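Local coordinates for protein fatty acyl CoA synthetase FADD13 (FATTY-ACYL-CoA SYNTHETASE) (Mycobacterium tuberculosis, PDB 3R44) that belongs to the AMP-binding enzymes of the ANL clan and carries the C-terminal domain characteristic of that family, at residues N17-R23 with F85-K90; G92-P97 with N172-Y177. One frame throughout, in Å; residues are numbered along the deposited sequence.

Contact 1: residues N17-R23 with F85-K90; sequences NIGWMLR and FYGAAK. With HIS (histidine), chain B.
N17 and A89 make the main polar link between the start of helix 18-28 and the end of helix 79-91. N17 ND2 donates to A89 O at 2.9 Å, with an N-H...O angle of 158°. A89 O lies close to the amide plane of N17, but the donor sits above the carbonyl plane of A89. G19 brings the backbones close. Its N lies 3.6 Å from A89 CB, and having no side chain it lets K90 CG pass 3.6 Å from its CA. Further along, L22 CD2 lies over one face of the Y86 ring, toward the rim, 3.9 Å from the ring centroid, a CH-pi contact. I18 CG2 meets Y86 CE1 of the same ring at 4.0 Å.

The K90 chain runs extended to CE and bends at its last torsion, and NZ makes a weak bond of 3.4 Å to G19 O. Its stronger partners are E162, in a salt bridge, and N50. The N17 side chain is also the N-cap. CG lies anti to the backbone N (chi1 -179°), and OD1 reaches the first turn, taking W20 N at 3.0 Å and G19 N more weakly. H192 accepts from I18 N, and I18 CD1 lies 3.9 Å from NE2 of the bound histidine.

The two helical segments cross at -114° where G19 approaches K90. The N-cap residue also grips the neighbouring helix: its oxygen caps, while its nitrogen holds A89 O and C167 O. K90 is buried, and its salt bridge to E162 probably offsets its charge; R23 makes only a long, weak ion pair with that carboxylate.

Contact 2: residues G92-P97 with N172-Y177; sequences GAVAVP and NLFIMY
V94 sets its CG1 anti to the backbone N (chi1 180°), which lays this methyl against I175 CG1 at 3.8 Å. Its other methyl, CG2, meets N172 CB at 3.7 Å. F174 takes the less common first torsion, with CG between the backbone N and the carbonyl carbon (chi1 72°). Its CB stays beside A95 O while the ring leads away and meets the ring of H190.

Two backbone hydrogen bonds join the strands. A95 N donates to L173 O at 3.0 Å. I175 N donates to A95 O at 2.9 Å, with a C=O...N angle of 165°. A95 O also receives a CA-H...O contact from F174 CA at 3.1 Å.

The direct backbone bonding stops at P97, which has no N-H to give to I175 O. Its CD lies 3.4 Å from I175 O, a buried oxygen with no hydrogen-bond partner in the model. The CA of V96 offers the same oxygen a CA-H...O contact. The P97 ring meets the M176 chain at about a right angle, CD to CG 4.0 Å. On the face that carries V94, V96, I175 and Y177, V96 CG1 packs near Y177 CE1.

Waters extend the pairing at both ends. Two of them donate to N172 O, one also to G92 O and the other to A93 O. A third bridges P97 O and Y177 N.

G92 closes helix 79-91 with a Schellman motif. L173 and F174 form a classic beta bulge opposite H190. The whole is a single parallel bridge, A95 with F174, that joins the edge of a four-stranded parallel sheet to the edge of a three-stranded antiparallel one.

In the fold
Contact 1 comes first along the chain and closes before contact 2 opens. Their centres are 12 Å apart, on the same side of the centre of the chain. Helix 79-91 and strand 94-97 follow each other directly, and A88 O probably accepts a hydrogen bond from A93 N at the turn. Helix 79-91 also packs on the strands of contact 2: F85 touches A95 and F174, and A89 touches L173. It thus meets the N-terminal helix 18-28 and the two sheet edges together. Helix 192-205 touches both contacts, through H192 and V195. In this way the N-terminal helix is tied to the junction of the two sheets, beside the pocket where histidine is bound.

Contact 1: residues N17-R23 with F85-K90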
# COMPACT_ATOMS: atom_id res chain seq x y z
N ASN A 17 8.73 -18.71 -11.13
CA ASN A 17 7.35 -18.34 -11.36
C ASN A 17 6.56 -18.40 -10.04
O ASN A 17 6.55 -19.43 -9.35
CB ASN A 17 6.77 -19.27 -12.44
CG ASN A 17 5.36 -18.95 -12.76
OD1 ASN A 17 4.47 -19.12 -11.93
ND2 ASN A 17 5.13 -18.49 -13.97
N ILE A 18 5.86 -17.33 -9.72
CA ILE A 18 5.16 -17.21 -8.45
C ILE A 18 4.05 -18.25 -8.35
O ILE A 18 3.77 -18.76 -7.26
CB ILE A 18 4.56 -15.75 -8.32
CG1 ILE A 18 5.70 -14.75 -8.12
CG2 ILE A 18 3.54 -15.68 -7.22
CD1 ILE A 18 6.44 -14.89 -6.78
N GLY A 19 3.40 -18.57 -9.49
CA GLY A 19 2.41 -19.63 -9.54
C GLY A 19 3.01 -21.01 -9.31
O GLY A 19 2.40 -21.86 -8.64
N TRP A 20 4.24 -21.23 -9.75
CA TRP A 20 4.94 -22.51 -9.51
C TRP A 20 5.35 -22.59 -8.07
O TRP A 20 5.32 -23.67 -7.42
CB TRP A 20 6.18 -22.67 -10.44
CG TRP A 20 6.63 -24.06 -10.53
CD1 TRP A 20 7.76 -24.60 -10.03
CD2 TRP A 20 5.91 -25.12 -11.17
NE1 TRP A 20 7.80 -25.94 -10.30
CE2 TRP A 20 6.68 -26.29 -11.00
CE3 TRP A 20 4.70 -25.20 -11.87
CZ2 TRP A 20 6.28 -27.53 -11.54
CZ3 TRP A 20 4.30 -26.44 -12.41
CH2 TRP A 20 5.09 -27.58 -12.25
N MET A 21 5.67 -21.42 -7.51
CA MET A 21 5.94 -21.37 -6.09
C MET A 21 4.78 -21.89 -5.25
O MET A 21 4.98 -22.61 -4.24
CB MET A 21 6.40 -19.98 -5.61
CG MET A 21 6.87 -19.97 -4.21
SD MET A 21 7.26 -18.32 -3.57
CE MET A 21 5.53 -17.73 -3.49
N LEU A 22 3.58 -21.51 -5.59
CA LEU A 22 2.43 -22.05 -4.90
C LEU A 22 2.39 -23.57 -5.02
O LEU A 22 2.05 -24.27 -4.05
CB LEU A 22 1.14 -21.44 -5.45
CG LEU A 22 -0.19 -21.99 -4.93
CD1 LEU A 22 -0.28 -21.67 -3.34
CD2 LEU A 22 -1.46 -21.49 -5.67
N ARG A 23 2.64 -24.07 -6.21
CA ARG A 23 2.65 -25.53 -6.42
C ARG A 23 3.69 -26.20 -5.53
O ARG A 23 3.46 -27.27 -4.98
CB ARG A 23 2.85 -25.89 -7.89
CG ARG A 23 2.73 -27.33 -8.12
CD ARG A 23 3.48 -27.73 -9.34
NE ARG A 23 3.12 -29.11 -9.72
CZ ARG A 23 3.85 -30.18 -9.46
NH1 ARG A 23 5.01 -30.07 -8.80
NH2 ARG A 23 3.43 -31.38 -9.89
N PHE A 85 -5.12 -14.56 -9.34
CA PHE A 85 -3.79 -14.02 -9.37
C PHE A 85 -2.73 -15.14 -9.62
O PHE A 85 -1.87 -15.00 -10.51
CB PHE A 85 -3.47 -13.27 -8.07
CG PHE A 85 -2.14 -12.61 -8.10
CD1 PHE A 85 -1.98 -11.32 -8.65
CD2 PHE A 85 -1.03 -13.27 -7.64
CE1 PHE A 85 -0.71 -10.68 -8.67
CE2 PHE A 85 0.27 -12.64 -7.72
CZ PHE A 85 0.40 -11.34 -8.22
N TYR A 86 -2.80 -16.19 -8.83
CA TYR A 86 -1.93 -17.34 -9.01
C TYR A 86 -2.11 -18.03 -10.37
O TYR A 86 -1.12 -18.47 -10.98
CB TYR A 86 -2.12 -18.36 -7.92
CG TYR A 86 -1.46 -17.98 -6.60
CD1 TYR A 86 -0.07 -17.78 -6.53
CD2 TYR A 86 -2.20 -17.88 -5.43
CE1 TYR A 86 0.57 -17.49 -5.27
CE2 TYR A 86 -1.59 -17.60 -4.23
CZ TYR A 86 -0.22 -17.38 -4.16
OH TYR A 86 0.42 -17.13 -2.99
N GLY A 87 -3.35 -18.18 -10.82
CA GLY A 87 -3.67 -18.77 -12.09
C GLY A 87 -3.07 -17.96 -13.22
O GLY A 87 -2.40 -18.48 -14.12
N ALA A 88 -3.27 -16.63 -13.18
CA ALA A 88 -2.61 -15.75 -14.17
C ALA A 88 -1.08 -15.89 -14.15
O ALA A 88 -0.45 -15.95 -15.23
CB ALA A 88 -3.01 -14.26 -13.95
N ALA A 89 -0.50 -15.92 -12.94
CA ALA A 89 0.96 -16.12 -12.76
C ALA A 89 1.47 -17.39 -13.50
O ALA A 89 2.46 -17.35 -14.23
CB ALA A 89 1.33 -16.15 -11.26
N LYS A 90 0.76 -18.50 -13.34
CA LYS A 90 1.14 -19.76 -14.00
C LYS A 90 1.11 -19.64 -15.52
O LYS A 90 1.90 -20.30 -16.19
CB LYS A 90 0.22 -20.90 -13.58
CG LYS A 90 0.39 -21.27 -12.08
CD LYS A 90 -0.64 -22.38 -11.76
CE LYS A 90 -0.74 -22.64 -10.27
NZ LYS A 90 -0.02 -23.83 -10.02
N HIS B . 15.41 -15.49 -7.84
CA HIS B . 14.11 -15.82 -8.47
C HIS B . 13.38 -14.55 -8.86
O HIS B . 13.03 -14.27 -10.01
CB HIS B . 13.28 -16.67 -7.48
CG HIS B . 11.81 -16.70 -7.75
ND1 HIS B . 11.01 -17.73 -7.29
CD2 HIS B . 10.98 -15.85 -8.42
CE1 HIS B . 9.76 -17.50 -7.66
NE2 HIS B . 9.71 -16.36 -8.33
OXT HIS B . 13.12 -13.73 -7.99

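Contact 2: residues G92-P97 with N172-Y177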
# COMPACT_ATOMS: atom_id res chain seq x y z
N GLY A 92 1.68 -16.75 -17.25
CA GLY A 92 2.51 -15.63 -17.69
C GLY A 92 1.65 -14.41 -18.03
O GLY A 92 2.11 -13.45 -18.66
N ALA A 93 0.40 -14.46 -17.60
CA ALA A 93 -0.52 -13.33 -17.66
C ALA A 93 -0.28 -12.28 -16.57
O ALA A 93 0.42 -12.51 -15.58
CB ALA A 93 -2.06 -13.81 -17.69
N VAL A 94 -0.91 -11.13 -16.74
CA VAL A 94 -0.63 -9.99 -15.94
C VAL A 94 -1.93 -9.52 -15.25
O VAL A 94 -2.91 -9.14 -15.91
CB VAL A 94 -0.02 -8.89 -16.79
CG1 VAL A 94 0.29 -7.63 -15.95
CG2 VAL A 94 1.27 -9.41 -17.50
N ALA A 95 -1.97 -9.65 -13.95
CA ALA A 95 -3.12 -9.26 -13.20
C ALA A 95 -3.12 -7.76 -13.00
O ALA A 95 -2.09 -7.15 -12.79
CB ALA A 95 -3.17 -9.98 -11.81
N VAL A 96 -4.30 -7.17 -13.09
CA VAL A 96 -4.51 -5.74 -12.89
C VAL A 96 -5.56 -5.57 -11.75
O VAL A 96 -6.79 -5.45 -11.98
CB VAL A 96 -4.96 -4.98 -14.15
CG1 VAL A 96 -5.00 -3.50 -13.87
CG2 VAL A 96 -3.95 -5.23 -15.33
N PRO A 97 -5.07 -5.55 -10.53
CA PRO A 97 -6.05 -5.45 -9.42
C PRO A 97 -6.51 -4.01 -9.27
O PRO A 97 -5.66 -3.10 -9.09
CB PRO A 97 -5.23 -5.84 -8.17
CG PRO A 97 -3.99 -6.38 -8.62
CD PRO A 97 -3.71 -5.86 -10.02
N ASN A 172 6.53 -9.80 -16.74
CA ASN A 172 5.49 -9.07 -16.06
C ASN A 172 4.50 -9.96 -15.38
O ASN A 172 4.10 -11.00 -15.94
CB ASN A 172 4.68 -8.17 -16.97
CG ASN A 172 5.48 -7.14 -17.64
OD1 ASN A 172 6.58 -6.82 -17.18
ND2 ASN A 172 4.96 -6.60 -18.76
N LEU A 173 4.06 -9.52 -14.21
CA LEU A 173 3.12 -10.26 -13.39
C LEU A 173 1.89 -9.43 -12.98
O LEU A 173 0.78 -9.96 -12.90
CB LEU A 173 3.81 -10.79 -12.10
CG LEU A 173 2.94 -11.54 -11.07
CD1 LEU A 173 2.11 -12.67 -11.72
CD2 LEU A 173 3.72 -12.09 -9.88
N PHE A 174 2.09 -8.20 -12.56
CA PHE A 174 0.91 -7.37 -12.26
C PHE A 174 1.15 -5.93 -12.57
O PHE A 174 2.33 -5.50 -12.61
CB PHE A 174 0.32 -7.65 -10.87
CG PHE A 174 1.13 -7.16 -9.72
CD1 PHE A 174 0.98 -5.86 -9.27
CD2 PHE A 174 1.94 -8.01 -9.01
CE1 PHE A 174 1.74 -5.35 -8.17
CE2 PHE A 174 2.67 -7.54 -7.91
CZ PHE A 174 2.56 -6.21 -7.47
N ILE A 175 0.05 -5.19 -12.76
CA ILE A 175 0.11 -3.75 -12.87
C ILE A 175 -0.83 -3.17 -11.84
O ILE A 175 -2.01 -3.49 -11.82
CB ILE A 175 -0.31 -3.22 -14.26
CG1 ILE A 175 0.46 -3.85 -15.41
CG2 ILE A 175 -0.10 -1.72 -14.33
CD1 ILE A 175 -0.22 -3.79 -16.76
N MET A 176 -0.28 -2.34 -10.98
CA MET A 176 -1.05 -1.69 -9.97
C MET A 176 -1.00 -0.19 -10.16
O MET A 176 0.08 0.43 -10.28
CB MET A 176 -0.58 -2.12 -8.56
CG MET A 176 -0.84 -3.66 -8.23
SD MET A 176 -1.35 -3.94 -6.51
CE MET A 176 -1.15 -2.32 -5.92
N TYR A 177 -2.17 0.44 -10.17
CA TYR A 177 -2.22 1.90 -10.45
C TYR A 177 -1.99 2.79 -9.20
O TYR A 177 -2.50 2.51 -8.13
CB TYR A 177 -3.50 2.24 -11.26
CG TYR A 177 -3.27 1.87 -12.69
CD1 TYR A 177 -3.27 0.53 -13.09
CD2 TYR A 177 -2.96 2.83 -13.62
CE1 TYR A 177 -3.02 0.17 -14.37
CE2 TYR A 177 -2.73 2.48 -14.95
CZ TYR A 177 -2.74 1.14 -15.31
OH TYR A 177 -2.48 0.79 -16.60
O HOH W 1 4.33 -11.97 -18.46
O HOH W 2 2.96 -13.44 -15.34
O HOH W 3 -4.73 -0.79 -10.11